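Local structure of alpha-Amylase (Thermotoga maritima, 2B5D) at residues A[328-333]-A[342-347]; A[366-371]-A[377-382]. The protein belongs to glycoside hydrolase family 57, named an alpha-amylase, and pairs a beta/alpha-barrel-like domain with a largely helical C-terminal region. All coordinates share one frame; numbering follows the deposited sequence.

Contact 1: A[328-333]-A[342-347]; sequences ESQARR and PVIVAP
Gln330 and Ile344 run past each other in opposite directions, the amide of the helix residue drawn along the aliphatic branch of the strand residue. With CG anti to the backbone N (chi1 168°) and the chain extended beyond it, the glutamine reaches from helix 309-338 toward the strand although its CB does not point there. Its OE1 comes to 3.3 Å from Ile344 CD1 and to 3.6 Å from Ile344 CG2, so a carbonyl oxygen rests against both methyls of one isoleucine. This is a van der Waals approach, and no hydrogen bond spans the two segments. The polar needs of the buried amide are met elsewhere: NE2 bonds to Asp238 and OE1 to Lys327, two partners that should limit its rotation. Ile344 has CG1 beside its backbone N (chi1 -69°), which sends CD1 toward the helix, where it also approaches Ala331 CB at 4.5 Å, a loose contact. Pro342 adds a third point of contact: its CG lies 4.0 Å from Ala331 O. At Ala331 the ring meets backbone atoms, O and CA, and further along the helix it packs on Leu334 and Met335. The interface is small, 170 Å² summed over both sides, yet all four touching residues are buried. Strand 343-349 is held in the sheet by backbone bonds of Ile344 to Lys4 and Leu6 of the parallel strand 3-11. This is the alpha-to-beta step of a parallel alpha/beta fold, consistent with the beta/alpha barrel-like domain of family 57.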
loop_
_atom_site.group_PDB
_atom_site.type_symbol
_atom_site.label_atom_id
_atom_site.label_comp_id
_atom_site.label_asym_id
_atom_site.label_seq_id
_atom_site.Cartn_x
_atom_site.Cartn_y
_atom_site.Cartn_z
ATOM N N GLU A 328 27.690 42.933 6.309
ATOM C CA GLU A 328 28.574 44.069 6.582
ATOM C C GLU A 328 28.663 44.272 8.069
ATOM O O GLU A 328 29.725 44.379 8.660
ATOM C CB GLU A 328 28.002 45.309 5.939
ATOM C CG GLU A 328 28.130 45.278 4.419
ATOM C CD GLU A 328 27.674 46.554 3.769
ATOM O OE1 GLU A 328 28.224 46.904 2.690
ATOM O OE2 GLU A 328 26.777 47.213 4.338
ATOM N N SER A 329 27.525 44.317 8.699
ATOM C CA SER A 329 27.543 44.380 10.133
ATOM C C SER A 329 28.411 43.224 10.715
ATOM O O SER A 329 29.300 43.457 11.522
ATOM C CB SER A 329 26.118 44.370 10.644
ATOM O OG SER A 329 26.143 44.281 12.034
ATOM N N GLN A 330 28.196 41.990 10.262
ATOM C CA GLN A 330 28.935 40.812 10.808
ATOM C C GLN A 330 30.455 40.893 10.505
ATOM O O GLN A 330 31.265 40.700 11.394
ATOM C CB GLN A 330 28.274 39.501 10.355
ATOM C CG GLN A 330 29.108 38.193 10.608
ATOM C CD GLN A 330 28.553 37.006 9.849
ATOM O OE1 GLN A 330 28.353 37.058 8.629
ATOM N NE2 GLN A 330 28.310 35.934 10.561
ATOM N N ALA A 331 30.807 41.284 9.287
ATOM C CA ALA A 331 32.172 41.526 8.926
ATOM C C ALA A 331 32.898 42.521 9.842
ATOM O O ALA A 331 34.012 42.237 10.335
ATOM C CB ALA A 331 32.278 41.968 7.458
ATOM N N ARG A 332 32.272 43.686 10.073
ATOM C CA ARG A 332 32.915 44.755 10.809
ATOM C C ARG A 332 33.156 44.314 12.233
ATOM O O ARG A 332 34.254 44.513 12.766
ATOM C CB ARG A 332 32.070 46.039 10.761
ATOM C CG ARG A 332 32.150 46.822 9.426
ATOM C CD ARG A 332 31.505 48.218 9.607
ATOM N NE ARG A 332 30.172 48.065 10.208
ATOM C CZ ARG A 332 29.034 48.105 9.519
ATOM N NH1 ARG A 332 29.051 48.346 8.197
ATOM N NH2 ARG A 332 27.882 47.925 10.161
ATOM N N ARG A 333 32.145 43.704 12.840
ATOM C CA ARG A 333 32.252 43.177 14.185
ATOM C C ARG A 333 33.403 42.138 14.299
ATOM O O ARG A 333 34.109 42.084 15.313
ATOM C CB ARG A 333 30.920 42.523 14.531
ATOM C CG ARG A 333 30.875 41.773 15.848
ATOM C CD ARG A 333 29.482 41.220 16.116
ATOM N NE ARG A 333 29.177 39.953 15.438
ATOM C CZ ARG A 333 28.256 39.788 14.481
ATOM N NH1 ARG A 333 27.501 40.819 14.048
ATOM N NH2 ARG A 333 28.076 38.577 13.964
ATOM N N PRO A 342 37.617 38.191 8.140
ATOM C CA PRO A 342 36.794 36.988 8.260
ATOM C C PRO A 342 36.483 36.421 6.882
ATOM O O PRO A 342 36.459 37.157 5.878
ATOM C CB PRO A 342 35.537 37.476 8.961
ATOM C CG PRO A 342 35.476 38.972 8.604
ATOM C CD PRO A 342 36.888 39.424 8.517
ATOM N N VAL A 343 36.370 35.097 6.796
ATOM C CA VAL A 343 35.754 34.535 5.606
ATOM C C VAL A 343 34.478 33.828 6.008
ATOM O O VAL A 343 34.443 32.983 6.877
ATOM C CB VAL A 343 36.743 33.837 4.558
ATOM C CG1 VAL A 343 38.154 33.758 5.050
ATOM C CG2 VAL A 343 36.209 32.517 3.992
ATOM N N ILE A 344 33.392 34.326 5.458
ATOM C CA ILE A 344 32.072 33.948 5.933
ATOM C C ILE A 344 31.642 32.918 4.937
ATOM O O ILE A 344 31.536 33.220 3.710
ATOM C CB ILE A 344 31.138 35.211 6.015
ATOM C CG1 ILE A 344 31.652 36.126 7.153
ATOM C CG2 ILE A 344 29.714 34.782 6.169
ATOM C CD1 ILE A 344 31.228 37.616 7.086
ATOM N N VAL A 345 31.510 31.681 5.422
ATOM C CA VAL A 345 31.172 30.580 4.480
ATOM C C VAL A 345 29.684 30.245 4.560
ATOM O O VAL A 345 29.158 29.823 5.632
ATOM C CB VAL A 345 32.033 29.279 4.656
ATOM C CG1 VAL A 345 31.653 28.199 3.534
ATOM C CG2 VAL A 345 33.540 29.602 4.613
ATOM N N ALA A 346 29.026 30.449 3.430
ATOM C CA ALA A 346 27.554 30.305 3.353
ATOM C C ALA A 346 27.116 29.392 2.184
ATOM O O ALA A 346 27.043 29.838 1.019
ATOM C CB ALA A 346 26.899 31.704 3.259
ATOM N N PRO A 347 26.955 28.086 2.475
ATOM C CA PRO A 347 26.523 27.086 1.524
ATOM C C PRO A 347 25.014 26.847 1.484
ATOM O O PRO A 347 24.361 26.719 2.528
ATOM C CB PRO A 347 27.203 25.817 2.022
ATOM C CG PRO A 347 27.246 25.989 3.451
ATOM C CD PRO A 347 27.338 27.457 3.751
#

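Contact 2: A[366-371]-A[377-382]; sequences RFFELV and LKLVTA
Val371 and Leu379 meet most tightly, Val371 CG1 lying 3.4 Å from Leu379 CD2, closer than carbon atoms usually pack. The valine puts CG1 anti to its own backbone N (chi1 165°), and that branch faces the strand; the same methyl reaches Leu379 CG at 3.5 Å. Its other branch, CG2, serves a different neighbour, standing 3.9 Å from Leu377 CD1, with the two side chains crossing at about a right angle. Leu379 is likewise divided between partners: while CD2 takes the valine, CD1 approaches Phe368 CD1 at 3.5 Å, coming obliquely to the ring. Since Leu377 and Leu379 both point their CB toward the helix and Lys378 between them points away, the strand alternation gives one apolar side to helix 360-373.

Around this first shell, Val371 CG2 sits 3.6 Å above one face of the Phe367 ring, offset toward its rim, and that ring also meets the ring of Phe323. Phe368 is packed against Ile48, Phe51 and Leu53, and Leu379 against Ile5. Further out on the helix, Arg366 NH2 bonds Glu369 OE1 at 2.6 Å in a salt bridge, meeting the oxygen on its anti side and somewhat out of the carboxylate plane, while Arg366 NH1 pairs with Glu317 of helix 309-338. The axes of helix 366-371 and strand 377-379 approach to 8.4 Å, with 129° between their N-to-C directions. Backbone bonds of Lys378 to Gly3 and Ile5 tie the strand into the sheet. With 277 Å² buried and no hydrogen bond across the segments, the chemistry implies cohesion by shape and apolar burial.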
loop_
_atom_site.group_PDB
_atom_site.type_symbol
_atom_site.label_atom_id
_atom_site.label_comp_id
_atom_site.label_asym_id
_atom_site.label_seq_id
_atom_site.Cartn_x
_atom_site.Cartn_y
_atom_site.Cartn_z
ATOM N N ARG A 366 21.476 40.399 -7.383
ATOM C CA ARG A 366 21.432 41.679 -6.734
ATOM C C ARG A 366 22.372 41.711 -5.555
ATOM O O ARG A 366 22.991 42.738 -5.310
ATOM C CB ARG A 366 19.992 42.080 -6.356
ATOM C CG ARG A 366 19.196 42.551 -7.589
ATOM C CD ARG A 366 19.907 43.705 -8.393
ATOM N NE ARG A 366 19.958 44.929 -7.582
ATOM C CZ ARG A 366 21.034 45.686 -7.406
ATOM N NH1 ARG A 366 20.954 46.760 -6.633
ATOM N NH2 ARG A 366 22.183 45.386 -8.013
ATOM N N PHE A 367 22.479 40.591 -4.840
ATOM C CA PHE A 367 23.375 40.511 -3.692
ATOM C C PHE A 367 24.815 40.599 -4.147
ATOM O O PHE A 367 25.607 41.250 -3.500
ATOM C CB PHE A 367 23.134 39.249 -2.876
ATOM C CG PHE A 367 24.040 39.106 -1.696
ATOM C CD1 PHE A 367 23.817 39.847 -0.547
ATOM C CD2 PHE A 367 25.104 38.191 -1.718
ATOM C CE1 PHE A 367 24.660 39.709 0.587
ATOM C CE2 PHE A 367 25.947 38.035 -0.603
ATOM C CZ PHE A 367 25.733 38.804 0.558
ATOM N N PHE A 368 25.151 39.969 -5.269
ATOM C CA PHE A 368 26.509 40.064 -5.787
ATOM C C PHE A 368 26.846 41.499 -6.152
ATOM O O PHE A 368 27.905 42.001 -5.761
ATOM C CB PHE A 368 26.742 39.141 -6.984
ATOM C CG PHE A 368 26.849 37.682 -6.623
ATOM C CD1 PHE A 368 26.966 37.273 -5.290
ATOM C CD2 PHE A 368 26.876 36.713 -7.622
ATOM C CE1 PHE A 368 27.086 35.941 -4.967
ATOM C CE2 PHE A 368 27.008 35.365 -7.306
ATOM C CZ PHE A 368 27.115 34.980 -5.981
ATOM N N GLU A 369 25.942 42.160 -6.868
ATOM C CA GLU A 369 26.179 43.532 -7.321
ATOM C C GLU A 369 26.343 44.487 -6.146
ATOM O O GLU A 369 27.182 45.382 -6.177
ATOM C CB GLU A 369 25.085 44.003 -8.295
ATOM C CG GLU A 369 25.096 43.245 -9.616
ATOM C CD GLU A 369 23.920 43.563 -10.544
ATOM O OE1 GLU A 369 22.811 43.965 -10.072
ATOM O OE2 GLU A 369 24.122 43.413 -11.776
ATOM N N LEU A 370 25.550 44.267 -5.103
ATOM C CA LEU A 370 25.638 45.034 -3.871
ATOM C C LEU A 370 26.945 44.791 -3.144
ATOM O O LEU A 370 27.576 45.749 -2.680
ATOM C CB LEU A 370 24.468 44.689 -2.971
ATOM C CG LEU A 370 23.240 45.608 -2.881
ATOM C CD1 LEU A 370 23.135 46.666 -3.988
ATOM C CD2 LEU A 370 22.013 44.746 -2.819
ATOM N N VAL A 371 27.362 43.517 -3.031
ATOM C CA VAL A 371 28.648 43.193 -2.396
ATOM C C VAL A 371 29.781 43.801 -3.193
ATOM O O VAL A 371 30.710 44.348 -2.617
ATOM C CB VAL A 371 28.869 41.669 -2.163
ATOM C CG1 VAL A 371 30.323 41.374 -1.870
ATOM C CG2 VAL A 371 28.031 41.175 -0.994
ATOM N N LEU A 377 33.174 44.666 2.126
ATOM C CA LEU A 377 32.915 43.282 1.699
ATOM C C LEU A 377 33.407 43.012 0.307
ATOM O O LEU A 377 33.334 43.857 -0.580
ATOM C CB LEU A 377 31.418 42.912 1.725
ATOM C CG LEU A 377 30.586 42.763 2.986
ATOM C CD1 LEU A 377 29.218 42.310 2.576
ATOM C CD2 LEU A 377 31.171 41.792 4.000
ATOM N N LYS A 378 33.894 41.792 0.148
ATOM C CA LYS A 378 34.402 41.277 -1.103
ATOM C C LYS A 378 33.813 39.862 -1.318
ATOM O O LYS A 378 33.702 39.076 -0.373
ATOM C CB LYS A 378 35.926 41.196 -0.982
ATOM C CG LYS A 378 36.657 40.904 -2.310
ATOM C CD LYS A 378 38.137 41.153 -2.163
ATOM C CE LYS A 378 38.635 40.655 -0.801
ATOM N NZ LYS A 378 40.104 40.297 -0.812
ATOM N N LEU A 379 33.407 39.552 -2.541
ATOM C CA LEU A 379 33.102 38.167 -2.889
ATOM C C LEU A 379 34.435 37.476 -3.150
ATOM O O LEU A 379 35.275 38.049 -3.811
ATOM C CB LEU A 379 32.254 38.071 -4.143
ATOM C CG LEU A 379 30.867 38.732 -4.170
ATOM C CD1 LEU A 379 30.228 38.561 -5.571
ATOM C CD2 LEU A 379 29.951 38.195 -3.096
ATOM N N VAL A 380 34.606 36.263 -2.611
ATOM C CA VAL A 380 35.758 35.386 -2.895
ATOM C C VAL A 380 35.274 33.994 -3.305
ATOM O O VAL A 380 34.161 33.596 -2.960
ATOM C CB VAL A 380 36.711 35.256 -1.647
ATOM C CG1 VAL A 380 37.240 36.627 -1.213
ATOM C CG2 VAL A 380 36.025 34.551 -0.447
ATOM N N THR A 381 36.077 33.261 -4.070
ATOM C CA THR A 381 35.813 31.824 -4.259
ATOM C C THR A 381 36.711 31.133 -3.254
ATOM O O THR A 381 37.605 31.753 -2.700
ATOM C CB THR A 381 36.167 31.329 -5.661
ATOM O OG1 THR A 381 37.592 31.277 -5.769
ATOM C CG2 THR A 381 35.573 32.220 -6.725
ATOM N N ALA A 382 36.515 29.845 -3.041
ATOM C CA ALA A 382 37.274 29.138 -2.033
ATOM C C ALA A 382 38.747 28.916 -2.454
ATOM O O ALA A 382 39.644 28.860 -1.617
ATOM C CB ALA A 382 36.604 27.848 -1.722
#

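Overall arrangement
Along the chain, 328-347 is complete before 366-382 begins, and the centres of contacts 1 and 2 are 11 Å apart. They meet directly through Leu377, which turns CD2 to Ala331 CB at 3.6 Å and CD1 to Glu328 CG at 3.7 Å, so helix 309-338 packs against both strands. A salt bridge from Arg332 to Asp376 and a hydrogen bond from Glu328 to Ser374 join that helix to the turn before strand 377-379. Both strands pair in parallel with strand 3-11, making the two contacts successive helix-strand units on one sheet. Their centres lie about 24 and 21 Å from the centre of the chain, on the same side of it.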